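Side-chain contacts in putative alkaline phosphatase (Pseudomonas fluorescens, PDB 4F1V), which binds phosphate with high affinity in the periplasm and probably delivers it, as the PstS component, to the membrane part of an ABC transporter for import: residues Asn43-Thr46 with Lys47-Ala50; Thr148-Leu151 with Phe152-Leu156. One frame throughout, in Å; residues are numbered along the deposited sequence.

Interaction 1. Residues Asn43-Thr46 with Lys47-Ala50; sequences NDYT and KFQA
Tyr-45 and Phe-48 make the tightly packed side of this turn. The edge of the Phe-48 ring comes toward the face of Tyr-45 in an offset edge-to-face stack, with the planes at 74°. Phe-48 CD2 lies 3.9 Å from Tyr-45 CE2. Both rings are buried and touch Ile-29 of strand 29-30. Gln-49 runs alongside Tyr-45, its OE1 in the ring plane, 3.4 Å from Tyr-45 CE1. Tyr-45 O accepts two backbone bonds, from Phe-48 N at 2.9 Å and Gln-49 N at 3.0 Å.

The other side is polar, looser and partly exposed. In the conformer described, Lys-47 CE lies 3.5 Å from Asp-44 OD2, while Lys-47 NZ stays 4.7 Å from it, too far for a salt bridge. Chi1 of 180° puts Asp-44 CG beside its own carbonyl carbon and brings OD1 to Thr-46. There OD1 accepts from Thr-46 OG1 at 2.7 Å and from Thr-46 N at 3.1 Å, both on one face of the carboxylate. With an alanine at this position, Thr-46 N and OG1 would probably lose their shared acceptor. The bond from Thr-46 N to Asp-44 OD1 closes an Asx turn, just after the Schellman motif at Asn-43 that ends helix 33-42.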
ATOM      1  N   ASN A  43     -11.441  -0.768  17.540  1.00  5.83           N
ATOM      2  CA  ASN A  43     -12.495  -1.743  17.389  1.00  5.46           C
ATOM      3  C   ASN A  43     -13.820  -1.088  16.974  1.00  5.60           C
ATOM      4  O   ASN A  43     -14.840  -1.268  17.624  1.00  7.26           O
ATOM      5  CB  ASN A  43     -12.667  -2.632  18.633  1.00  5.88           C
ATOM      6  CG  ASN A  43     -13.600  -3.806  18.352  1.00  6.87           C
ATOM      7  OD1 ASN A  43     -13.604  -4.307  17.223  1.00  8.29           O
ATOM      8  ND2 ASN A  43     -14.315  -4.249  19.354  1.00  9.61           N
ATOM      9  N   ASP A  44     -13.749  -0.335  15.886  1.00  6.34           N
ATOM     10  CA  ASP A  44     -14.857   0.496  15.436  1.00  6.43           C
ATOM     11  C   ASP A  44     -15.300   0.078  14.036  1.00  5.58           C
ATOM     12  O   ASP A  44     -14.763   0.527  13.021  1.00  5.50           O
ATOM     13  CB  ASP A  44     -14.463   1.957  15.455  1.00  8.04           C
ATOM     14  CG  ASP A  44     -15.584   2.891  14.985  1.00  8.77           C
ATOM     15  OD1 ASP A  44     -16.701   2.401  14.763  1.00  8.66           O
ATOM     16  OD2 ASP A  44     -15.254   4.103  14.873  1.00 11.36           O
ATOM     17  N   TYR A  45     -16.314  -0.795  14.016  1.00  5.89           N
ATOM     18  CA  TYR A  45     -16.796  -1.325  12.739  1.00  5.94           C
ATOM     19  C   TYR A  45     -17.454  -0.305  11.840  1.00  5.81           C
ATOM     20  O   TYR A  45     -17.547  -0.489  10.629  1.00  5.94           O
ATOM     21  CB  TYR A  45     -17.785  -2.491  13.019  1.00  5.67           C
ATOM     22  CG  TYR A  45     -18.134  -3.330  11.813  1.00  5.64           C
ATOM     23  CD1 TYR A  45     -19.283  -3.076  11.057  1.00  6.21           C
ATOM     24  CD2 TYR A  45     -17.324  -4.372  11.400  1.00  5.74           C
ATOM     25  CE1 TYR A  45     -19.613  -3.801   9.955  1.00  6.73           C
ATOM     26  CE2 TYR A  45     -17.618  -5.131  10.284  1.00  6.13           C
ATOM     27  CZ  TYR A  45     -18.782  -4.835   9.545  1.00  5.52           C
ATOM     28  OH  TYR A  45     -19.136  -5.550   8.444  1.00  6.61           O
ATOM     29  N   THR A  46     -17.856   0.844  12.405  1.00  6.43           N
ATOM     30  CA  THR A  46     -18.442   1.880  11.572  1.00  6.32           C
ATOM     31  C   THR A  46     -17.473   2.479  10.542  1.00  6.55           C
ATOM     32  O   THR A  46     -17.869   3.051   9.554  1.00  7.63           O
ATOM     33  CB  THR A  46     -19.068   3.033  12.352  1.00  7.56           C
ATOM     34  OG1 THR A  46     -18.075   3.893  12.926  1.00  8.97           O
ATOM     35  CG2 THR A  46     -20.083   2.574  13.388  1.00  9.16           C
ATOM     36  N   LYS A  47     -16.153   2.266  10.775  1.00  5.76           N
ATOM     37  CA  LYS A  47     -15.115   2.656   9.812  0.50  5.92           C
ATOM     38  C   LYS A  47     -15.090   1.753   8.575  1.00  5.33           C
ATOM     39  O   LYS A  47     -14.574   2.155   7.525  1.00  6.08           O
ATOM     40  CB  LYS A  47     -13.770   2.714  10.521  0.50  6.16           C
ATOM     41  CG  LYS A  47     -13.599   3.666  11.685  0.50  8.03           C
ATOM     42  CD  LYS A  47     -13.642   5.101  11.187  0.50 10.15           C
ATOM     43  CE  LYS A  47     -14.169   6.071  12.235  0.50 18.22           C
ATOM     44  NZ  LYS A  47     -13.464   7.377  12.026  0.50 19.62           N
ATOM     45  N   PHE A  48     -15.641   0.562   8.737  1.00  5.29           N
ATOM     46  CA  PHE A  48     -15.865  -0.372   7.611  1.00  5.26           C
ATOM     47  C   PHE A  48     -17.228  -0.126   6.958  1.00  5.50           C
ATOM     48  O   PHE A  48     -17.308  -0.022   5.735  1.00  6.89           O
ATOM     49  CB  PHE A  48     -15.757  -1.818   8.037  1.00  5.00           C
ATOM     50  CG  PHE A  48     -14.374  -2.331   8.397  1.00  4.60           C
ATOM     51  CD1 PHE A  48     -13.192  -1.639   8.129  1.00  4.84           C
ATOM     52  CD2 PHE A  48     -14.255  -3.598   8.978  1.00  4.89           C
ATOM     53  CE1 PHE A  48     -11.966  -2.145   8.467  1.00  4.98           C
ATOM     54  CE2 PHE A  48     -13.032  -4.116   9.302  1.00  5.24           C
ATOM     55  CZ  PHE A  48     -11.873  -3.413   9.060  1.00  5.01           C
ATOM     56  N   GLN A  49     -18.291  -0.125   7.782  1.00  6.25           N
ATOM     57  CA  GLN A  49     -19.636   0.057   7.287  1.00  6.47           C
ATOM     58  C   GLN A  49     -20.278   1.121   8.104  1.00  6.80           C
ATOM     59  O   GLN A  49     -20.690   0.917   9.294  1.00  6.78           O
ATOM     60  CB  GLN A  49     -20.474  -1.228   7.318  1.00  6.90           C
ATOM     61  CG  GLN A  49     -19.918  -2.347   6.464  1.00  7.57           C
ATOM     62  CD  GLN A  49     -20.830  -3.554   6.397  1.00  7.87           C
ATOM     63  OE1 GLN A  49     -21.674  -3.790   7.285  1.00  8.36           O
ATOM     64  NE2 GLN A  49     -20.679  -4.328   5.350  1.00 10.26           N
ATOM     65  N   ALA A  50     -20.432   2.286   7.524  1.00  7.99           N
ATOM     66  CA  ALA A  50     -21.046   3.407   8.252  1.00  9.03           C
ATOM     67  C   ALA A  50     -22.411   2.932   8.732  1.00  7.20           C
ATOM     68  O   ALA A  50     -23.150   2.206   8.025  1.00  7.58           O
ATOM     69  CB  ALA A  50     -21.226   4.578   7.269  1.00 10.44           C
TER

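Interaction 2. Residues Thr148-Leu151 with Phe152-Leu156; sequences TTEL and FTRFL. With PI (hydrogenphosphate ion), chain B.
Thr-148 bonds through its O to Phe-152 N in the first turns of helix 147-159, whose N-terminal end faces the bound phosphate of this Venus flytrap protein. Thr-148 N and Thr-148 OG1 both donate to phosphate O3, at 3.0 Å and 2.7 Å. The helix dipole would probably favour the anion here.

One turn on, Thr-153 holds Thr-149 O twice, through N at 2.8 Å and OG1 at 2.9 Å. Chi1 of 64° sets Thr-153 OG1 between its own backbone N and carbonyl carbon, near Thr-149 O. The Thr-149 hydroxyl itself bonds to Tyr-207 OH. The Tyr-207 ring stacks on Phe-152, so one tyrosine braces two residues of the helix. Glu-150 and Arg-154 run alongside each other. Glu-150 OE1 bonds to Ser-64 OG and Glu-150 OE2 to Lys-65 N, the two residues after Asp-63 of the pocket. In the conformer described, Arg-154 NH2 makes a salt bridge to Glu-150 OE2 at 3.0 Å. The two planes are nearly perpendicular, and NH2 meets OE2 61° out of the carboxylate plane. A water accepts from Arg-154 NE at 2.7 Å and donates to Glu-150 OE2. Leu-156 CG sits 4.1 Å above the centre of the Phe-152 ring.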
ATOM      1  N   THR A 148      -1.865   4.549  -0.507  1.00  2.99           N
ATOM      2  CA  THR A 148      -1.303   4.835  -1.821  1.00  2.66           C
ATOM      3  C   THR A 148      -0.607   6.201  -1.786  1.00  2.98           C
ATOM      4  O   THR A 148       0.525   6.392  -2.284  1.00  3.41           O
ATOM      5  CB  THR A 148      -2.331   4.810  -2.935  1.00  3.06           C
ATOM      6  OG1 THR A 148      -3.105   3.589  -2.883  1.00  2.99           O
ATOM      7  CG2 THR A 148      -1.650   4.852  -4.304  1.00  3.61           C
ATOM      8  N   THR A 149      -1.271   7.184  -1.173  1.00  3.13           N
ATOM      9  CA  THR A 149      -0.634   8.502  -0.988  1.00  3.10           C
ATOM     10  C   THR A 149       0.658   8.357  -0.190  1.00  3.05           C
ATOM     11  O   THR A 149       1.666   9.012  -0.551  1.00  3.57           O
ATOM     12  CB  THR A 149      -1.570   9.494  -0.275  1.00  3.26           C
ATOM     13  OG1 THR A 149      -2.699   9.700  -1.137  1.00  3.59           O
ATOM     14  CG2 THR A 149      -0.862  10.824   0.018  1.00  3.78           C
ATOM     15  N   GLU A 150       0.665   7.588   0.903  1.00  2.96           N
ATOM     16  CA  GLU A 150       1.899   7.450   1.680  1.00  3.26           C
ATOM     17  C   GLU A 150       3.016   6.845   0.796  1.00  3.22           C
ATOM     18  O   GLU A 150       4.151   7.349   0.785  1.00  3.39           O
ATOM     19  CB  GLU A 150       1.641   6.622   2.942  1.00  3.46           C
ATOM     20  CG  GLU A 150       2.886   6.590   3.858  1.00  4.27           C
ATOM     21  CD  GLU A 150       2.573   5.933   5.201  1.00  3.98           C
ATOM     22  OE1 GLU A 150       1.742   6.489   5.956  1.00  4.21           O
ATOM     23  OE2 GLU A 150       3.174   4.844   5.500  1.00  4.00           O
ATOM     24  N   LEU A 151       2.719   5.765   0.068  1.00  3.35           N
ATOM     25  CA  LEU A 151       3.749   5.140  -0.762  1.00  3.48           C
ATOM     26  C   LEU A 151       4.297   6.125  -1.814  1.00  3.22           C
ATOM     27  O   LEU A 151       5.494   6.143  -2.120  1.00  3.72           O
ATOM     28  CB  LEU A 151       3.194   3.888  -1.467  1.00  3.18           C
ATOM     29  CG  LEU A 151       2.883   2.702  -0.558  1.00  3.80           C
ATOM     30  CD1 LEU A 151       2.288   1.586  -1.385  1.00  5.89           C
ATOM     31  CD2 LEU A 151       4.118   2.250   0.204  1.00  5.34           C
ATOM     32  N   PHE A 152       3.404   6.892  -2.413  1.00  3.23           N
ATOM     33  CA  PHE A 152       3.784   7.851  -3.482  1.00  3.06           C
ATOM     34  C   PHE A 152       4.585   9.047  -2.931  1.00  3.49           C
ATOM     35  O   PHE A 152       5.582   9.442  -3.520  1.00  3.60           O
ATOM     36  CB  PHE A 152       2.513   8.296  -4.206  1.00  3.28           C
ATOM     37  CG  PHE A 152       2.766   9.214  -5.400  1.00  3.86           C
ATOM     38  CD1 PHE A 152       3.609   8.867  -6.432  1.00  4.60           C
ATOM     39  CD2 PHE A 152       2.111  10.428  -5.478  1.00  4.62           C
ATOM     40  CE1 PHE A 152       3.820   9.657  -7.534  1.00  5.45           C
ATOM     41  CE2 PHE A 152       2.303  11.260  -6.588  1.00  5.61           C
ATOM     42  CZ  PHE A 152       3.125  10.890  -7.602  1.00  6.07           C
ATOM     43  N   THR A 153       4.102   9.602  -1.830  1.00  3.50           N
ATOM     44  CA  THR A 153       4.804  10.752  -1.247  1.00  3.26           C
ATOM     45  C   THR A 153       6.132  10.361  -0.643  1.00  3.63           C
ATOM     46  O   THR A 153       7.039  11.201  -0.595  1.00  4.05           O
ATOM     47  CB  THR A 153       3.928  11.538  -0.264  1.00  4.09           C
ATOM     48  OG1 THR A 153       3.583  10.725   0.893  1.00  4.08           O
ATOM     49  CG2 THR A 153       2.715  12.123  -0.919  1.00  4.29           C
ATOM     50  N   ARG A 154       6.349   9.102  -0.240  0.80  3.58           N
ATOM     51  CA  ARG A 154       7.719   8.665   0.098  0.80  3.91           C
ATOM     52  C   ARG A 154       8.652   8.894  -1.075  0.80  3.95           C
ATOM     53  O   ARG A 154       9.816   9.322  -0.919  0.80  4.05           O
ATOM     54  CB  ARG A 154       7.733   7.198   0.549  0.80  3.72           C
ATOM     55  CG  ARG A 154       7.124   7.014   1.958  0.80  2.91           C
ATOM     56  CD  ARG A 154       7.278   5.553   2.437  0.80  4.15           C
ATOM     57  NE  ARG A 154       6.593   5.262   3.658  0.80  3.73           N
ATOM     58  CZ  ARG A 154       6.887   5.757   4.866  0.80  3.83           C
ATOM     59  NH1 ARG A 154       7.996   6.433   5.049  0.80  4.84           N
ATOM     60  NH2 ARG A 154       6.074   5.444   5.894  0.80  5.11           N
ATOM     61  N   PHE A 155       8.188   8.550  -2.295  1.00  3.95           N
ATOM     62  CA  PHE A 155       9.039   8.657  -3.496  1.00  3.84           C
ATOM     63  C   PHE A 155       9.303  10.144  -3.797  1.00  3.88           C
ATOM     64  O   PHE A 155      10.440  10.583  -4.028  1.00  4.61           O
ATOM     65  CB  PHE A 155       8.381   7.947  -4.680  1.00  3.87           C
ATOM     66  CG  PHE A 155       9.236   8.000  -5.914  1.00  4.34           C
ATOM     67  CD1 PHE A 155      10.306   7.124  -6.037  1.00  4.69           C
ATOM     68  CD2 PHE A 155       9.025   8.870  -6.968  1.00  5.10           C
ATOM     69  CE1 PHE A 155      11.123   7.111  -7.156  1.00  5.18           C
ATOM     70  CE2 PHE A 155       9.841   8.891  -8.098  1.00  5.74           C
ATOM     71  CZ  PHE A 155      10.880   8.006  -8.184  1.00  5.71           C
ATOM     72  N   LEU A 156       8.240  10.975  -3.791  1.00  3.83           N
ATOM     73  CA  LEU A 156       8.405  12.396  -4.065  1.00  3.94           C
ATOM     74  C   LEU A 156       9.338  13.041  -3.018  1.00  4.14           C
ATOM     75  O   LEU A 156      10.191  13.875  -3.350  1.00  4.66           O
ATOM     76  CB  LEU A 156       7.053  13.098  -4.082  1.00  4.41           C
ATOM     77  CG  LEU A 156       6.033  12.588  -5.103  1.00  5.17           C
ATOM     78  CD1 LEU A 156       4.742  13.385  -4.938  1.00  6.89           C
ATOM     79  CD2 LEU A 156       6.550  12.654  -6.540  1.00  6.51           C
TER
HETATM   80  P    PI B1401      -5.476   3.047   0.075  1.00  2.78           P
HETATM   81  O1   PI B1401      -5.215   3.378   1.545  1.00  2.77           O
HETATM   82  O2   PI B1401      -6.974   2.943  -0.215  1.00  3.22           O
HETATM   83  O3   PI B1401      -4.798   4.082  -0.832  1.00  3.08           O
HETATM   84  O4   PI B1401      -4.865   1.649  -0.223  1.00  3.15           O
HETATM   85  O   HOH W   1       3.814   3.235   3.411  0.50  5.05           O
HETATM   86  O   HOH W   2       4.644   3.347   3.598  0.50  9.23           O

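In the fold
Interactions 1 and 2 do not touch. Their centres are 26 Å apart and their nearest atoms about 15 Å. Each belongs with a helix whose N-terminal end is at the phosphate: interaction 1 just past the far end of helix 33-42, interaction 2 within helix 147-159. Ser-33, at the start of helix 33-42, bonds to the ion. In interaction 1 the side chain of Phe-48 is about 11 Å from the bound hydrogenphosphate ion. Interaction 2 supplies Thr-148 to the pocket. The two helices follow strands of different sheets, 29-30 and 138-142, consistent with the two lobes of a venus flytrap. The phosphate, also bonded to Thr-9 and Arg-142, lies between them.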